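Local coordinates for protein polyisoprenyl-teichoic acid--peptidoglycan teichoic acid transferase TagV (Bacillus subtilis, PDB 6UF3) that is an alpha/beta protein of the LytR-CpsA-Psr family, a group of bacterial cell-envelope transferases, at residues A[73-76]-A[77-80]; A[99-102]-A[103-107]; A[136-139]-A[140-144]; A[205-208]-A[209-213]. All blocks are in the same frame, centred on the assembly; numbering follows the deposited sequence.

Contact 1: residues A[73-76]-A[77-80]; sequences KDET and VETV
The flat carbonyl group of Glu75 is met on both faces by the residue one helical turn on, Thr79. On one face stands the hydroxyl: OG1 of Thr79 donates to O of Glu75 across 2.8 Å, 36° out of the carbonyl plane and therefore not on a lone pair. On the opposite face comes the main chain, with N of Thr79 2.9 Å from O of Glu75 and tilted 24° from that plane. One oxygen thus accepts two bonds from a single residue, a familiar use of threonine inside a helix.

The second flat group is the carboxylate of Glu75. A bend at chi2 (65°) folds the chain back, bringing OE2 of Glu75 to 3.4 Å from OG1 of Thr79, but the angle is too poor for a hydrogen bond. The other oxygen, OE1 of Glu75, lies 4.4 Å from OE1 of Glu78, a pair of like charges that might slightly disfavour each other's ionisation.

The valines pack against the backbone of the preceding turn. CG2 of Val77 rests 3.2 Å from O of Lys73, and CG2 of Val80 is 3.3 Å from O of Thr76; each of these carbonyls also accepts the amide of the same valine.

Helix 72-84 lies against the mixed sheet. Thr76, Val77 and Val80 reach Leu9 of strand 6-13, while Thr76 also touches Leu28 and Val80 touches Val30, both of strand 25-34. Elsewhere on the helix, OG1 of Thr79 takes the amide of Ala54, and Lys73 forms a salt bridge with Glu196 of strand 196-197.

Contact 2: residues A[99-102]-A[103-107]; sequences FKDV and INEVG
Ile103, one turn after Phe99, lays CG1 over one face of its ring. The evidence for a CH-pi contact is a distance of 4.0 Å from CG1 of Ile103 to the centroid of the Phe99 ring, only 18° off the ring normal. With chi1 of Phe99 at 172°, CG is anti to the backbone N and the ring swings beside its carbonyl carbon, where the isoleucine can meet it.

Asn104 follows, its N bonded to O of Lys100 at 2.9 Å, while its OD1 accepts from N of Gly140. In Glu105, CG sits 3.2 Å from O of Asp101. The two carboxylates are turned 88° to each other, OE2 of Glu105 being 3.9 Å from OD1 of Asp101, two like charges close together; OD2 of Asp101 accepts from ND2 of Asn194. Val106 N reaches O of Val102 at 3.3 Å. Gly107, the first residue to leave helical geometry, has positive phi and sends its N back to O of Asn104 at 3.0 Å, which completes a Schellman motif.

Helix 96-105 is packed between other helices: Phe99 and Ile103 touch Ala143 of helix 140-148, Phe99 also meets Ile167 of helix 158-177, and Glu105 lies on Lys190 of helix 181-191.

Contact 3: residues A[136-139]-A[140-144]; sequences MHLN and GEEAL
Asn139 and Glu142 are brought together by first torsions of opposite sign. In Asn139 (chi1 61°) CG lies between the backbone N and the carbonyl carbon, which turns the amide toward the first turn of the helix that follows; in Glu142 (chi1 -64°) CG is anti to the carbonyl carbon and the chain then runs extended back toward Asn139.

Two reciprocal bonds follow. N of Glu142 donates to OD1 of Asn139 at 2.9 Å, with a C=O...N angle of 174°. In return, N of Asn139 donates to OE2 of Glu142 at 3.0 Å, on the anti side of the carboxylate and somewhat out of its plane. The amide and carboxylate are stacked, their planes only moderately inclined to each other. The N-terminal end of the helix would probably favour the ionised form of Glu142.

Leu138 closes the apolar side: its CB is 3.8 Å from CB of Glu142, and its CD1 lies 4.0 Å from CA of Ala143. The backbone adds N of Ala143 to O of Asn139 at 2.8 Å.

These reciprocal bonds define a capping box, with Asn139 as N-cap, at the junction where strand 134-138 gives way to helix 140-148.

Contact 4: residues A[205-208]-A[209-213]; sequences LALQ and QIYSG
Leu207 and Tyr211 run alongside each other in the same direction in the C-terminal turn of helix 201-210, which ends as Tyr211 leaves helical geometry. CD2 of Leu207 is 4.0 Å from CE2 of Tyr211, an apolar contact at the ring's rim. At the same ring, in its plane, O of Leu207 approaches CD2 of Tyr211 to 3.4 Å, and this oxygen also accepts the amide N of Tyr211 at 3.0 Å.

One residue earlier, Ile210 repeats the pattern. With chi1 at -70°, its CG1 stands beside the backbone N and comes to 3.2 Å from O of Ala206, the carbonyl that receives N of Ile210. That same carbonyl serves a second purpose: a water donates to it and, at 2.8 Å, to OE1 of Gln209, linking side chain to backbone across the turn.

Farther out, other parts of the chain hold the Tyr211 ring and the amide of Gln208. OH of Tyr211 donates to O of Thr39 of strand 39-44, its ring meets Phe214 edge-to-face, and Leu33 of strand 25-34 touches both Leu207 and Tyr211. Gln208, bent at chi2 (-76°), sends NE2 to O of Met175; its OE1 lies 3.2 Å from N of Gln209, at an angle too poor for a hydrogen bond.

How the contacts relate
The four contacts follow in series along the chain and each lies within, or at an end of, a helix. Contacts 2 and 3 are neighbours, with centres 9 Å apart: NE2 of His137 meets O of Gly107 at 2.7 Å, so the end of helix 96-105 is tied to the strand leading into helix 140-148. Contact 1 stands away, its centre about 29 Å from that of contact 3 on the opposite side of the chain's centre. Contact 4 is about 20 Å from contact 2 and 27 Å from contact 1, between centres. Contacts 1 and 4 both pack on strand 25-34, so the mixed sheet joins them, whereas contacts 2 and 3 lie where helices 96-105 and 140-148 pack together beside the small antiparallel sheet 109-113/134-138.

Contact 1: residues A[73-76]-A[77-80]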
loop_
_atom_site.group_PDB
_atom_site.type_symbol
_atom_site.label_atom_id
_atom_site.label_comp_id
_atom_site.label_asym_id
_atom_site.label_seq_id
_atom_site.Cartn_x
_atom_site.Cartn_y
_atom_site.Cartn_z
ATOM N N LYS A 73 13.298 0.264 5.018
ATOM C CA LYS A 73 12.497 0.885 3.967
ATOM C C LYS A 73 13.314 1.134 2.707
ATOM O O LYS A 73 12.770 1.043 1.601
ATOM C CB LYS A 73 11.864 2.188 4.457
ATOM C CG LYS A 73 12.847 3.323 4.687
ATOM C CD LYS A 73 12.136 4.642 4.927
ATOM C CE LYS A 73 13.118 5.722 5.328
ATOM N NZ LYS A 73 14.000 5.289 6.462
ATOM N N ASP A 74 14.608 1.450 2.844
ATOM C CA ASP A 74 15.442 1.663 1.662
ATOM C C ASP A 74 15.536 0.393 0.824
ATOM O O ASP A 74 15.463 0.440 -0.415
ATOM C CB ASP A 74 16.849 2.116 2.073
ATOM C CG ASP A 74 16.883 3.511 2.681
ATOM O OD1 ASP A 74 15.854 4.226 2.659
ATOM O OD2 ASP A 74 17.963 3.896 3.182
ATOM N N GLU A 75 15.708 -0.756 1.483
ATOM C CA GLU A 75 15.778 -2.016 0.745
ATOM C C GLU A 75 14.433 -2.360 0.114
ATOM O O GLU A 75 14.381 -2.810 -1.036
ATOM C CB GLU A 75 16.282 -3.131 1.668
ATOM C CG GLU A 75 16.437 -4.487 1.016
ATOM C CD GLU A 75 17.499 -4.534 -0.073
ATOM O OE1 GLU A 75 18.407 -3.690 -0.082
ATOM O OE2 GLU A 75 17.424 -5.432 -0.934
ATOM N N THR A 76 13.326 -2.114 0.827
ATOM C CA THR A 76 12.020 -2.382 0.228
ATOM C C THR A 76 11.773 -1.491 -0.987
ATOM O O THR A 76 11.321 -1.967 -2.036
ATOM C CB THR A 76 10.904 -2.173 1.257
ATOM O OG1 THR A 76 11.063 -3.117 2.314
ATOM C CG2 THR A 76 9.557 -2.417 0.615
ATOM N N VAL A 77 12.057 -0.190 -0.858
ATOM C CA VAL A 77 11.864 0.741 -1.968
ATOM C C VAL A 77 12.667 0.298 -3.180
ATOM O O VAL A 77 12.149 0.238 -4.301
ATOM C CB VAL A 77 12.231 2.174 -1.554
ATOM C CG1 VAL A 77 12.323 3.062 -2.800
ATOM C CG2 VAL A 77 11.176 2.738 -0.580
ATOM N N GLU A 78 13.940 -0.030 -2.978
ATOM C CA GLU A 78 14.770 -0.399 -4.119
ATOM C C GLU A 78 14.345 -1.737 -4.713
ATOM O O GLU A 78 14.420 -1.934 -5.933
ATOM C CB GLU A 78 16.238 -0.443 -3.698
ATOM C CG GLU A 78 17.185 -0.088 -4.816
ATOM C CD GLU A 78 18.643 -0.358 -4.462
ATOM O OE1 GLU A 78 18.915 -0.798 -3.325
ATOM O OE2 GLU A 78 19.510 -0.131 -5.328
ATOM N N THR A 79 13.907 -2.676 -3.872
ATOM C CA THR A 79 13.434 -3.952 -4.390
ATOM C C THR A 79 12.171 -3.772 -5.231
ATOM O O THR A 79 12.037 -4.391 -6.295
ATOM C CB THR A 79 13.199 -4.930 -3.235
ATOM O OG1 THR A 79 14.446 -5.163 -2.566
ATOM C CG2 THR A 79 12.659 -6.270 -3.755
ATOM N N VAL A 80 11.265 -2.891 -4.796
ATOM C CA VAL A 80 10.068 -2.600 -5.584
ATOM C C VAL A 80 10.431 -1.875 -6.873
ATOM O O VAL A 80 9.873 -2.168 -7.942
ATOM C CB VAL A 80 9.065 -1.800 -4.730
ATOM C CG1 VAL A 80 7.928 -1.243 -5.614
ATOM C CG2 VAL A 80 8.503 -2.692 -3.644
#

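Contact 2: residues A[99-102]-A[103-107]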
loop_
_atom_site.group_PDB
_atom_site.type_symbol
_atom_site.label_atom_id
_atom_site.label_comp_id
_atom_site.label_asym_id
_atom_site.label_seq_id
_atom_site.Cartn_x
_atom_site.Cartn_y
_atom_site.Cartn_z
ATOM N N PHE A 99 -1.178 3.234 12.036
ATOM C CA PHE A 99 -2.316 3.048 11.146
ATOM C C PHE A 99 -3.617 3.348 11.870
ATOM O O PHE A 99 -4.501 4.046 11.332
ATOM C CB PHE A 99 -2.324 1.620 10.597
ATOM C CG PHE A 99 -3.571 1.283 9.817
ATOM C CD1 PHE A 99 -3.714 1.695 8.500
ATOM C CD2 PHE A 99 -4.599 0.565 10.408
ATOM C CE1 PHE A 99 -4.860 1.401 7.790
ATOM C CE2 PHE A 99 -5.747 0.262 9.698
ATOM C CZ PHE A 99 -5.877 0.678 8.389
ATOM N N LYS A 100 -3.769 2.789 13.078
ATOM C CA LYS A 100 -4.955 3.092 13.868
ATOM C C LYS A 100 -5.081 4.591 14.099
ATOM O O LYS A 100 -6.185 5.143 14.010
ATOM C CB LYS A 100 -4.919 2.352 15.207
ATOM C CG LYS A 100 -5.152 0.859 15.095
ATOM C CD LYS A 100 -5.349 0.225 16.456
ATOM C CE LYS A 100 -4.207 0.573 17.393
ATOM N NZ LYS A 100 -4.332 -0.136 18.696
ATOM N N ASP A 101 -3.959 5.263 14.403
ATOM C CA ASP A 101 -3.998 6.710 14.617
ATOM C C ASP A 101 -4.488 7.444 13.374
ATOM O O ASP A 101 -5.326 8.349 13.471
ATOM C CB ASP A 101 -2.618 7.235 15.031
ATOM C CG ASP A 101 -2.654 8.702 15.446
ATOM O OD1 ASP A 101 -3.425 9.030 16.370
ATOM O OD2 ASP A 101 -1.920 9.524 14.852
ATOM N N VAL A 102 -3.965 7.077 12.202
ATOM C CA VAL A 102 -4.395 7.714 10.958
ATOM C C VAL A 102 -5.902 7.592 10.807
ATOM O O VAL A 102 -6.604 8.583 10.570
ATOM C CB VAL A 102 -3.673 7.099 9.746
ATOM C CG1 VAL A 102 -4.291 7.631 8.450
ATOM C CG2 VAL A 102 -2.179 7.394 9.788
ATOM N N ILE A 103 -6.420 6.372 10.973
ATOM C CA ILE A 103 -7.851 6.139 10.767
ATOM C C ILE A 103 -8.676 6.930 11.775
ATOM O O ILE A 103 -9.730 7.501 11.443
ATOM C CB ILE A 103 -8.163 4.631 10.837
ATOM C CG1 ILE A 103 -7.381 3.859 9.770
ATOM C CG2 ILE A 103 -9.669 4.381 10.683
ATOM C CD1 ILE A 103 -7.708 4.281 8.327
ATOM N N ASN A 104 -8.216 6.979 13.026
ATOM C CA ASN A 104 -8.977 7.690 14.045
ATOM C C ASN A 104 -8.951 9.194 13.815
ATOM O O ASN A 104 -9.947 9.873 14.092
ATOM C CB ASN A 104 -8.443 7.339 15.431
ATOM C CG ASN A 104 -8.941 5.993 15.917
ATOM O OD1 ASN A 104 -10.030 5.552 15.545
ATOM N ND2 ASN A 104 -8.142 5.332 16.747
ATOM N N GLU A 105 -7.852 9.722 13.267
ATOM C CA GLU A 105 -7.752 11.164 13.058
ATOM C C GLU A 105 -8.685 11.644 11.952
ATOM O O GLU A 105 -9.167 12.781 12.002
ATOM C CB GLU A 105 -6.308 11.565 12.738
ATOM C CG GLU A 105 -5.346 11.500 13.924
ATOM C CD GLU A 105 -5.578 12.599 14.956
ATOM O OE1 GLU A 105 -6.490 13.436 14.769
ATOM O OE2 GLU A 105 -4.837 12.625 15.960
ATOM N N VAL A 106 -8.948 10.809 10.941
ATOM C CA VAL A 106 -9.932 11.170 9.925
ATOM C C VAL A 106 -11.346 10.786 10.335
ATOM O O VAL A 106 -12.283 10.975 9.551
ATOM C CB VAL A 106 -9.584 10.552 8.552
ATOM C CG1 VAL A 106 -8.178 10.949 8.127
ATOM C CG2 VAL A 106 -9.738 9.043 8.579
ATOM N N GLY A 107 -11.534 10.268 11.547
ATOM C CA GLY A 107 -12.870 9.967 12.028
ATOM C C GLY A 107 -13.455 8.661 11.542
ATOM O O GLY A 107 -14.680 8.546 11.419
HETATM O O HOH W 1 -2.125 11.968 15.476
#

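Contact 3: residues A[136-139]-A[140-144]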
loop_
_atom_site.group_PDB
_atom_site.type_symbol
_atom_site.label_atom_id
_atom_site.label_comp_id
_atom_site.label_asym_id
_atom_site.label_seq_id
_atom_site.Cartn_x
_atom_site.Cartn_y
_atom_site.Cartn_z
ATOM N N MET A 136 -19.953 -0.472 6.247
ATOM C CA MET A 136 -19.591 -0.257 7.641
ATOM C C MET A 136 -18.672 0.950 7.741
ATOM O O MET A 136 -17.864 1.217 6.844
ATOM C CB MET A 136 -18.882 -1.473 8.261
ATOM C CG MET A 136 -19.785 -2.638 8.639
ATOM S SD MET A 136 -18.870 -3.836 9.639
ATOM C CE MET A 136 -18.862 -3.037 11.244
ATOM N N HIS A 137 -18.782 1.654 8.866
ATOM C CA HIS A 137 -17.876 2.739 9.222
ATOM C C HIS A 137 -16.998 2.263 10.374
ATOM O O HIS A 137 -17.483 2.083 11.494
ATOM C CB HIS A 137 -18.652 3.998 9.609
ATOM C CG HIS A 137 -17.800 5.227 9.661
ATOM N ND1 HIS A 137 -17.655 6.077 8.586
ATOM C CD2 HIS A 137 -17.026 5.734 10.652
ATOM C CE1 HIS A 137 -16.831 7.058 8.915
ATOM N NE2 HIS A 137 -16.439 6.874 10.163
ATOM N N LEU A 138 -15.712 2.062 10.099
ATOM C CA LEU A 138 -14.789 1.464 11.051
ATOM C C LEU A 138 -13.906 2.516 11.703
ATOM O O LEU A 138 -13.444 3.448 11.043
ATOM C CB LEU A 138 -13.903 0.429 10.358
ATOM C CG LEU A 138 -14.624 -0.580 9.467
ATOM C CD1 LEU A 138 -13.590 -1.464 8.791
ATOM C CD2 LEU A 138 -15.601 -1.418 10.271
ATOM N N ASN A 139 -13.659 2.349 12.999
ATOM C CA ASN A 139 -12.642 3.136 13.687
ATOM C C ASN A 139 -11.279 2.469 13.467
ATOM O O ASN A 139 -11.160 1.475 12.747
ATOM C CB ASN A 139 -13.002 3.306 15.163
ATOM C CG ASN A 139 -13.085 1.986 15.921
ATOM O OD1 ASN A 139 -12.404 1.016 15.592
ATOM N ND2 ASN A 139 -13.912 1.957 16.958
ATOM N N GLY A 140 -10.233 3.006 14.095
ATOM C CA GLY A 140 -8.888 2.510 13.829
ATOM C C GLY A 140 -8.683 1.061 14.237
ATOM O O GLY A 140 -8.105 0.273 13.481
ATOM N N GLU A 141 -9.137 0.692 15.434
ATOM C CA GLU A 141 -9.019 -0.694 15.883
ATOM C C GLU A 141 -9.769 -1.641 14.948
ATOM O O GLU A 141 -9.254 -2.698 14.551
ATOM C CB GLU A 141 -9.537 -0.800 17.319
ATOM C CG GLU A 141 -9.951 -2.181 17.769
ATOM C CD GLU A 141 -10.651 -2.148 19.113
ATOM O OE1 GLU A 141 -10.326 -2.982 19.982
ATOM O OE2 GLU A 141 -11.524 -1.277 19.309
ATOM N N GLU A 142 -10.987 -1.260 14.560
ATOM C CA GLU A 142 -11.760 -2.095 13.651
ATOM C C GLU A 142 -11.115 -2.162 12.272
ATOM O O GLU A 142 -11.099 -3.227 11.641
ATOM C CB GLU A 142 -13.194 -1.559 13.558
ATOM C CG GLU A 142 -13.949 -1.645 14.883
ATOM C CD GLU A 142 -15.222 -0.821 14.895
ATOM O OE1 GLU A 142 -16.097 -1.117 15.730
ATOM O OE2 GLU A 142 -15.344 0.114 14.075
ATOM N N ALA A 143 -10.579 -1.041 11.786
ATOM C CA ALA A 143 -9.974 -1.031 10.459
ATOM C C ALA A 143 -8.710 -1.880 10.429
ATOM O O ALA A 143 -8.437 -2.561 9.430
ATOM C CB ALA A 143 -9.675 0.404 10.024
ATOM N N LEU A 144 -7.945 -1.871 11.526
ATOM C CA LEU A 144 -6.772 -2.741 11.629
ATOM C C LEU A 144 -7.178 -4.206 11.606
ATOM O O LEU A 144 -6.585 -5.015 10.877
ATOM C CB LEU A 144 -5.988 -2.425 12.903
ATOM C CG LEU A 144 -4.719 -3.267 13.090
ATOM C CD1 LEU A 144 -3.759 -2.970 11.952
ATOM C CD2 LEU A 144 -4.055 -3.021 14.442
#

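Contact 4: residues A[205-208]-A[209-213]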
loop_
_atom_site.group_PDB
_atom_site.type_symbol
_atom_site.label_atom_id
_atom_site.label_comp_id
_atom_site.label_asym_id
_atom_site.label_seq_id
_atom_site.Cartn_x
_atom_site.Cartn_y
_atom_site.Cartn_z
ATOM N N LEU A 205 -1.231 18.828 0.700
ATOM C CA LEU A 205 -2.294 19.798 0.448
ATOM C C LEU A 205 -2.424 20.093 -1.038
ATOM O O LEU A 205 -3.543 20.192 -1.568
ATOM C CB LEU A 205 -2.031 21.084 1.237
ATOM C CG LEU A 205 -2.021 20.858 2.745
ATOM C CD1 LEU A 205 -1.749 22.151 3.486
ATOM C CD2 LEU A 205 -3.321 20.239 3.202
ATOM N N ALA A 206 -1.289 20.208 -1.738
ATOM C CA ALA A 206 -1.341 20.424 -3.179
ATOM C C ALA A 206 -2.002 19.250 -3.884
ATOM O O ALA A 206 -2.798 19.444 -4.812
ATOM C CB ALA A 206 0.065 20.657 -3.732
ATOM N N LEU A 207 -1.673 18.022 -3.463
ATOM C CA LEU A 207 -2.271 16.837 -4.073
ATOM C C LEU A 207 -3.766 16.769 -3.804
ATOM O O LEU A 207 -4.546 16.418 -4.698
ATOM C CB LEU A 207 -1.586 15.576 -3.550
ATOM C CG LEU A 207 -0.295 15.240 -4.271
ATOM C CD1 LEU A 207 0.427 14.164 -3.489
ATOM C CD2 LEU A 207 -0.597 14.782 -5.686
ATOM N N GLN A 208 -4.184 17.086 -2.574
ATOM C CA GLN A 208 -5.611 17.123 -2.275
ATOM C C GLN A 208 -6.318 18.134 -3.163
ATOM O O GLN A 208 -7.423 17.876 -3.656
ATOM C CB GLN A 208 -5.844 17.463 -0.802
ATOM C CG GLN A 208 -7.265 17.205 -0.312
ATOM C CD GLN A 208 -8.259 18.264 -0.774
ATOM O OE1 GLN A 208 -7.887 19.412 -1.018
ATOM N NE2 GLN A 208 -9.528 17.875 -0.907
ATOM N N GLN A 209 -5.698 19.295 -3.374
ATOM C CA GLN A 209 -6.335 20.292 -4.224
ATOM C C GLN A 209 -6.423 19.812 -5.668
ATOM O O GLN A 209 -7.434 20.035 -6.341
ATOM C CB GLN A 209 -5.588 21.624 -4.130
ATOM C CG GLN A 209 -6.333 22.773 -4.783
ATOM C CD GLN A 209 -6.107 22.824 -6.282
ATOM O OE1 GLN A 209 -5.058 22.397 -6.768
ATOM N NE2 GLN A 209 -7.087 23.350 -7.023
ATOM N N ILE A 210 -5.382 19.136 -6.159
ATOM C CA ILE A 210 -5.384 18.699 -7.552
ATOM C C ILE A 210 -6.446 17.634 -7.779
ATOM O O ILE A 210 -7.153 17.646 -8.794
ATOM C CB ILE A 210 -3.986 18.184 -7.941
ATOM C CG1 ILE A 210 -2.991 19.344 -8.022
ATOM C CG2 ILE A 210 -4.042 17.426 -9.269
ATOM C CD1 ILE A 210 -1.539 18.883 -7.998
ATOM N N TYR A 211 -6.566 16.689 -6.852
ATOM C CA TYR A 211 -7.507 15.588 -6.979
ATOM C C TYR A 211 -8.830 15.879 -6.277
ATOM O O TYR A 211 -9.586 14.953 -5.976
ATOM C CB TYR A 211 -6.858 14.304 -6.456
ATOM C CG TYR A 211 -5.802 13.804 -7.419
ATOM C CD1 TYR A 211 -6.150 13.004 -8.494
ATOM C CD2 TYR A 211 -4.459 14.157 -7.266
ATOM C CE1 TYR A 211 -5.195 12.552 -9.397
ATOM C CE2 TYR A 211 -3.489 13.702 -8.160
ATOM C CZ TYR A 211 -3.868 12.898 -9.220
ATOM O OH TYR A 211 -2.943 12.438 -10.133
ATOM N N SER A 212 -9.107 17.146 -5.983
ATOM C CA SER A 212 -10.407 17.499 -5.437
ATOM C C SER A 212 -11.494 17.086 -6.419
ATOM O O SER A 212 -11.444 17.439 -7.599
ATOM C CB SER A 212 -10.483 19.000 -5.165
ATOM O OG SER A 212 -11.769 19.352 -4.689
ATOM N N GLY A 213 -12.462 16.313 -5.935
ATOM C CA GLY A 213 -13.524 15.811 -6.783
ATOM C C GLY A 213 -13.209 14.501 -7.468
ATOM O O GLY A 213 -14.082 13.941 -8.136
HETATM O O HOH W 2 -2.390 22.340 -6.017
#